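Local atomic coordinates of thermostable carboxypeptidase 1 (Pyrococcus furiosus, PDB entry 1K9X), a protein that releases amino acids one by one from the C-terminus of peptides with broad specificity, as a cobalt-dependent metallocarboxypeptidase. Residues D161-G166 / V293-H298; H298-R303 / T427-Q432. All coordinates share one frame; numbering follows the deposited sequence.

Contact 1 (D161-G166 / V293-H298)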
loop_
_atom_site.group_PDB
_atom_site.type_symbol
_atom_site.label_atom_id
_atom_site.label_comp_id
_atom_site.label_asym_id
_atom_site.label_seq_id
_atom_site.Cartn_x
_atom_site.Cartn_y
_atom_site.Cartn_z
ATOM N N ASP A 161 5.194 -25.706 -19.031
ATOM C CA ASP A 161 6.004 -24.584 -19.504
ATOM C C ASP A 161 5.325 -23.269 -19.134
ATOM O O ASP A 161 5.980 -22.247 -18.978
ATOM C CB ASP A 161 6.180 -24.653 -21.027
ATOM C CG ASP A 161 7.023 -23.513 -21.567
ATOM O OD1 ASP A 161 8.254 -23.531 -21.370
ATOM O OD2 ASP A 161 6.455 -22.592 -22.184
ATOM N N LEU A 162 4.005 -23.302 -18.994
ATOM C CA LEU A 162 3.253 -22.104 -18.638
ATOM C C LEU A 162 3.653 -21.585 -17.261
ATOM O O LEU A 162 3.704 -20.381 -17.042
ATOM C CB LEU A 162 1.758 -22.402 -18.639
ATOM C CG LEU A 162 0.839 -21.339 -19.238
ATOM C CD1 LEU A 162 -0.595 -21.725 -18.908
ATOM C CD2 LEU A 162 1.163 -19.954 -18.688
ATOM N N TYR A 163 3.929 -22.494 -16.330
ATOM C CA TYR A 163 4.324 -22.091 -14.984
ATOM C C TYR A 163 5.840 -22.092 -14.748
ATOM O O TYR A 163 6.319 -21.458 -13.817
ATOM C CB TYR A 163 3.627 -22.980 -13.936
ATOM C CG TYR A 163 2.121 -22.839 -13.960
ATOM C CD1 TYR A 163 1.335 -23.685 -14.738
ATOM C CD2 TYR A 163 1.493 -21.793 -13.282
ATOM C CE1 TYR A 163 -0.043 -23.496 -14.851
ATOM C CE2 TYR A 163 0.117 -21.591 -13.389
ATOM C CZ TYR A 163 -0.644 -22.445 -14.176
ATOM O OH TYR A 163 -2.000 -22.234 -14.304
ATOM N N GLU A 164 6.589 -22.795 -15.592
ATOM C CA GLU A 164 8.043 -22.874 -15.451
ATOM C C GLU A 164 8.703 -22.899 -16.839
ATOM O O GLU A 164 8.732 -23.931 -17.518
ATOM C CB GLU A 164 8.423 -24.133 -14.659
ATOM C CG GLU A 164 9.910 -24.300 -14.379
ATOM C CD GLU A 164 10.408 -23.403 -13.259
ATOM O OE1 GLU A 164 9.592 -22.673 -12.654
ATOM O OE2 GLU A 164 11.624 -23.427 -12.981
ATOM N N GLU A 165 9.221 -21.745 -17.247
ATOM C CA GLU A 165 9.874 -21.591 -18.544
ATOM C C GLU A 165 10.839 -22.736 -18.856
ATOM O O GLU A 165 11.775 -22.995 -18.101
ATOM C CB GLU A 165 10.633 -20.255 -18.586
ATOM C CG GLU A 165 11.229 -19.935 -19.947
ATOM C CD GLU A 165 12.110 -18.695 -19.940
ATOM O OE1 GLU A 165 12.637 -18.358 -21.020
ATOM O OE2 GLU A 165 12.280 -18.057 -18.874
ATOM N N GLY A 166 10.584 -23.434 -19.961
ATOM C CA GLY A 166 11.447 -24.526 -20.373
ATOM C C GLY A 166 11.241 -25.912 -19.782
ATOM O O GLY A 166 11.885 -26.855 -20.238
ATOM N N VAL A 293 13.797 -15.647 -11.741
ATOM C CA VAL A 293 13.493 -16.150 -13.075
ATOM C C VAL A 293 12.257 -17.034 -13.183
ATOM O O VAL A 293 11.486 -16.888 -14.132
ATOM C CB VAL A 293 14.726 -16.877 -13.692
ATOM C CG1 VAL A 293 15.133 -18.069 -12.842
ATOM C CG2 VAL A 293 14.413 -17.307 -15.102
ATOM N N SER A 294 12.055 -17.938 -12.221
ATOM C CA SER A 294 10.889 -18.825 -12.246
ATOM C C SER A 294 10.402 -19.209 -10.846
ATOM O O SER A 294 11.101 -19.002 -9.844
ATOM C CB SER A 294 11.220 -20.098 -13.028
ATOM O OG SER A 294 12.238 -20.845 -12.372
ATOM N N LEU A 295 9.194 -19.765 -10.779
ATOM C CA LEU A 295 8.626 -20.190 -9.498
ATOM C C LEU A 295 9.547 -21.256 -8.916
ATOM O O LEU A 295 9.887 -21.235 -7.729
ATOM C CB LEU A 295 7.223 -20.774 -9.709
ATOM C CG LEU A 295 6.116 -19.832 -10.217
ATOM C CD1 LEU A 295 4.852 -20.630 -10.530
ATOM C CD2 LEU A 295 5.818 -18.770 -9.159
ATOM N N GLY A 296 9.968 -22.163 -9.793
ATOM C CA GLY A 296 10.836 -23.268 -9.426
ATOM C C GLY A 296 12.163 -22.843 -8.839
ATOM O O GLY A 296 12.614 -23.420 -7.844
ATOM N N ILE A 297 12.797 -21.846 -9.449
ATOM C CA ILE A 297 14.068 -21.366 -8.924
ATOM C C ILE A 297 13.789 -20.639 -7.618
ATOM O O ILE A 297 14.549 -20.746 -6.660
ATOM C CB ILE A 297 14.788 -20.405 -9.921
ATOM C CG1 ILE A 297 15.118 -21.151 -11.221
ATOM C CG2 ILE A 297 16.070 -19.869 -9.294
ATOM C CD1 ILE A 297 15.974 -22.411 -11.027
ATOM N N HIS A 298 12.687 -19.902 -7.575
ATOM C CA HIS A 298 12.333 -19.184 -6.362
ATOM C C HIS A 298 12.129 -20.160 -5.204
ATOM O O HIS A 298 12.519 -19.882 -4.064
ATOM C CB HIS A 298 11.066 -18.361 -6.589
ATOM C CG HIS A 298 11.266 -16.893 -6.397
ATOM N ND1 HIS A 298 11.545 -16.339 -5.167
ATOM C CD2 HIS A 298 11.278 -15.872 -7.286
ATOM C CE1 HIS A 298 11.722 -15.036 -5.306
ATOM N NE2 HIS A 298 11.566 -14.728 -6.582
HETATM O O HOH W 1 7.895 -19.736 -13.206
#
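Tyr-163, at the end of helix 155-163, meets Leu-295 mainly through its backbone: the carbonyl O lies 3.7 Å from CD1 of Leu-295. The same methyl also sits at the edge of the tyrosine ring, near its plane. Glu-164 has already left helical geometry, and its side chain carries the contact. Its CG lies opposite the backbone N (chi1 -177°), and a bend at chi2 brings the carboxylate to the start of helix 295-309. There Gly-296 N donates to OE1 over 2.9 Å, on the syn side but 30° out of the carboxylate plane. Ser-294 OG gives its proton to OE2 at 2.7 Å, arriving from above that plane. Ser-294 is the N-cap, and the same OG accepts from Ile-297 N at 3.1 Å. The fit leaves no room for a side chain at Gly-296: a CB there would lie 2.5 Å from Glu-164 OE2. Glu-165 adds a loose brush against Val-293, while its charge pairs with Arg-88 of helix 81-97. The carboxylate of Glu-164 thus extends the serine cap, and its negative charge would probably be stabilised by the N-terminal end of the helix that bears the cobalt ligand Glu-299.

Contact 2 (H298-R303 / T427-Q432)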
loop_
_atom_site.group_PDB
_atom_site.type_symbol
_atom_site.label_atom_id
_atom_site.label_comp_id
_atom_site.label_asym_id
_atom_site.label_seq_id
_atom_site.Cartn_x
_atom_site.Cartn_y
_atom_site.Cartn_z
ATOM N N HIS A 298 12.687 -19.902 -7.575
ATOM C CA HIS A 298 12.333 -19.184 -6.362
ATOM C C HIS A 298 12.129 -20.160 -5.204
ATOM O O HIS A 298 12.519 -19.882 -4.064
ATOM C CB HIS A 298 11.066 -18.361 -6.589
ATOM C CG HIS A 298 11.266 -16.893 -6.397
ATOM N ND1 HIS A 298 11.545 -16.339 -5.167
ATOM C CD2 HIS A 298 11.278 -15.872 -7.286
ATOM C CE1 HIS A 298 11.722 -15.036 -5.306
ATOM N NE2 HIS A 298 11.566 -14.728 -6.582
ATOM N N GLU A 299 11.518 -21.307 -5.502
ATOM C CA GLU A 299 11.266 -22.317 -4.487
ATOM C C GLU A 299 12.564 -22.929 -3.983
ATOM O O GLU A 299 12.682 -23.271 -2.801
ATOM C CB GLU A 299 10.351 -23.405 -5.040
ATOM C CG GLU A 299 8.875 -23.053 -4.966
ATOM C CD GLU A 299 8.414 -22.805 -3.544
ATOM O OE1 GLU A 299 8.464 -23.748 -2.727
ATOM O OE2 GLU A 299 8.010 -21.660 -3.242
ATOM N N SER A 300 13.545 -23.062 -4.873
ATOM C CA SER A 300 14.830 -23.625 -4.460
ATOM C C SER A 300 15.438 -22.738 -3.377
ATOM O O SER A 300 16.094 -23.233 -2.452
ATOM C CB SER A 300 15.791 -23.727 -5.643
ATOM O OG SER A 300 16.317 -22.461 -5.993
ATOM N N GLN A 301 15.190 -21.432 -3.474
ATOM C CA GLN A 301 15.726 -20.482 -2.498
ATOM C C GLN A 301 15.016 -20.513 -1.150
ATOM O O GLN A 301 15.650 -20.366 -0.116
ATOM C CB GLN A 301 15.681 -19.057 -3.061
ATOM C CG GLN A 301 16.562 -18.889 -4.272
ATOM C CD GLN A 301 17.974 -19.355 -3.990
ATOM O OE1 GLN A 301 18.729 -18.685 -3.270
ATOM N NE2 GLN A 301 18.335 -20.524 -4.531
ATOM N N SER A 302 13.700 -20.695 -1.154
ATOM C CA SER A 302 12.977 -20.736 0.103
ATOM C C SER A 302 13.263 -22.059 0.811
ATOM O O SER A 302 13.416 -22.103 2.033
ATOM C CB SER A 302 11.471 -20.554 -0.139
ATOM O OG SER A 302 10.992 -21.510 -1.065
ATOM N N ARG A 303 13.355 -23.132 0.030
ATOM C CA ARG A 303 13.641 -24.461 0.568
ATOM C C ARG A 303 15.066 -24.565 1.074
ATOM O O ARG A 303 15.333 -25.281 2.042
ATOM C CB ARG A 303 13.406 -25.535 -0.495
ATOM C CG ARG A 303 11.938 -25.712 -0.877
ATOM C CD ARG A 303 11.064 -26.073 0.335
ATOM N NE ARG A 303 9.688 -26.368 -0.066
ATOM C CZ ARG A 303 8.721 -26.740 0.770
ATOM N NH1 ARG A 303 8.973 -26.863 2.066
ATOM N NH2 ARG A 303 7.505 -27.005 0.308
ATOM N N THR A 427 12.413 -28.138 -4.112
ATOM C CA THR A 427 12.944 -29.043 -3.107
ATOM C C THR A 427 14.201 -29.779 -3.585
ATOM O O THR A 427 15.184 -29.890 -2.843
ATOM C CB THR A 427 11.863 -30.079 -2.680
ATOM O OG1 THR A 427 11.053 -29.527 -1.631
ATOM C CG2 THR A 427 12.499 -31.355 -2.189
ATOM N N LEU A 428 14.170 -30.280 -4.815
ATOM C CA LEU A 428 15.317 -31.004 -5.360
ATOM C C LEU A 428 16.511 -30.066 -5.528
ATOM O O LEU A 428 17.628 -30.384 -5.112
ATOM C CB LEU A 428 14.963 -31.625 -6.717
ATOM C CG LEU A 428 13.778 -32.594 -6.748
ATOM C CD1 LEU A 428 13.566 -33.119 -8.168
ATOM C CD2 LEU A 428 14.031 -33.734 -5.779
ATOM N N LEU A 429 16.254 -28.914 -6.142
ATOM C CA LEU A 429 17.272 -27.905 -6.393
ATOM C C LEU A 429 17.986 -27.459 -5.125
ATOM O O LEU A 429 19.201 -27.271 -5.135
ATOM C CB LEU A 429 16.636 -26.694 -7.079
ATOM C CG LEU A 429 16.843 -26.464 -8.578
ATOM C CD1 LEU A 429 16.870 -27.778 -9.340
ATOM C CD2 LEU A 429 15.727 -25.564 -9.089
ATOM N N SER A 430 17.248 -27.301 -4.029
ATOM C CA SER A 430 17.867 -26.857 -2.780
ATOM C C SER A 430 18.958 -27.817 -2.313
ATOM O O SER A 430 19.998 -27.381 -1.812
ATOM C CB SER A 430 16.822 -26.690 -1.674
ATOM O OG SER A 430 16.439 -27.932 -1.112
ATOM N N ALA A 431 18.733 -29.118 -2.477
ATOM C CA ALA A 431 19.734 -30.101 -2.061
ATOM C C ALA A 431 20.921 -30.076 -3.016
ATOM O O ALA A 431 22.060 -30.223 -2.600
ATOM C CB ALA A 431 19.126 -31.504 -2.018
ATOM N N GLN A 432 20.647 -29.893 -4.300
ATOM C CA GLN A 432 21.705 -29.842 -5.301
ATOM C C GLN A 432 22.643 -28.657 -5.020
ATOM O O GLN A 432 23.864 -28.795 -5.091
ATOM C CB GLN A 432 21.086 -29.742 -6.706
ATOM C CG GLN A 432 22.074 -29.904 -7.847
ATOM C CD GLN A 432 21.410 -30.377 -9.135
ATOM O OE1 GLN A 432 20.184 -30.395 -9.249
ATOM N NE2 GLN A 432 22.219 -30.758 -10.114
#
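Ser-300 and Ser-430 mark the crossing of two helices, 295-309 and 421-438, the first of which carries the HES/GQ motif of M32 peptidases. The short segments cross at -62° with axes only 7.5 Å apart, and these two serines bring their CA atoms to 4.7 Å. Such closeness rests on small side chains at the crossing. Ser-300 points its CB at Leu-429, whose CB lies 3.4 Å away, tighter than usual for two carbons. Its OG is turned back between backbone N and carbonyl carbon (chi1 75°), where it bonds to the carbonyl of Ile-297 and accepts from the side-chain NE2 of Gln-301, nearly in the plane of that amide. The methylene, not the hydroxyl, therefore faces the neighbouring helix.

Ser-430 repeats the scheme from its own side: CB sits 3.6 Å from Ser-300 O and also touches CB of Arg-303.

Beyond the serines, Arg-303 bends at chi2 and runs obliquely past Thr-427, with CG, CD and NE all near that residue's OG1. NE comes to 3.8 Å from OG1 without bonding and has only a long ion pair with the cobalt ligand Glu-299. The guanidinium is held instead by a salt bridge to Glu-306 and a cation-pi contact with Tyr-359, and the side chain also comes close to the metal ligand His-269. Cutting Arg-303 back to an alanine removes everything beyond CB, which would probably deprive Glu-306 of its salt-bridge partner and Tyr-359 of its cation, and open a gap beside Thr-427. No hydrogen bond crosses between the two segments; both serine hydroxyls are satisfied within their own helices, and Ser-430 OG donates to Thr-427 O at 2.9 Å, tilted 32° from the carbonyl plane.

Going from the N terminus, helix 155-163 ends in the first segment of contact 1, which closes when the chain returns at 293-298. The 126 residues between include the three-stranded sheet and helix 261-278, which carries the HEXXH motif. Contact 2 opens at once, sharing His-298, and closes at 427-432 after 123 intervening residues without a strand. The two loops therefore run in series; neither nests in nor crosses the other. Helix 295-309 is common to both, gripped at its start by contact 1 and crossed further along by helix 421-438. The contacts touch directly where Ile-297 CD1 lies 3.7 Å from Leu-429 CD2.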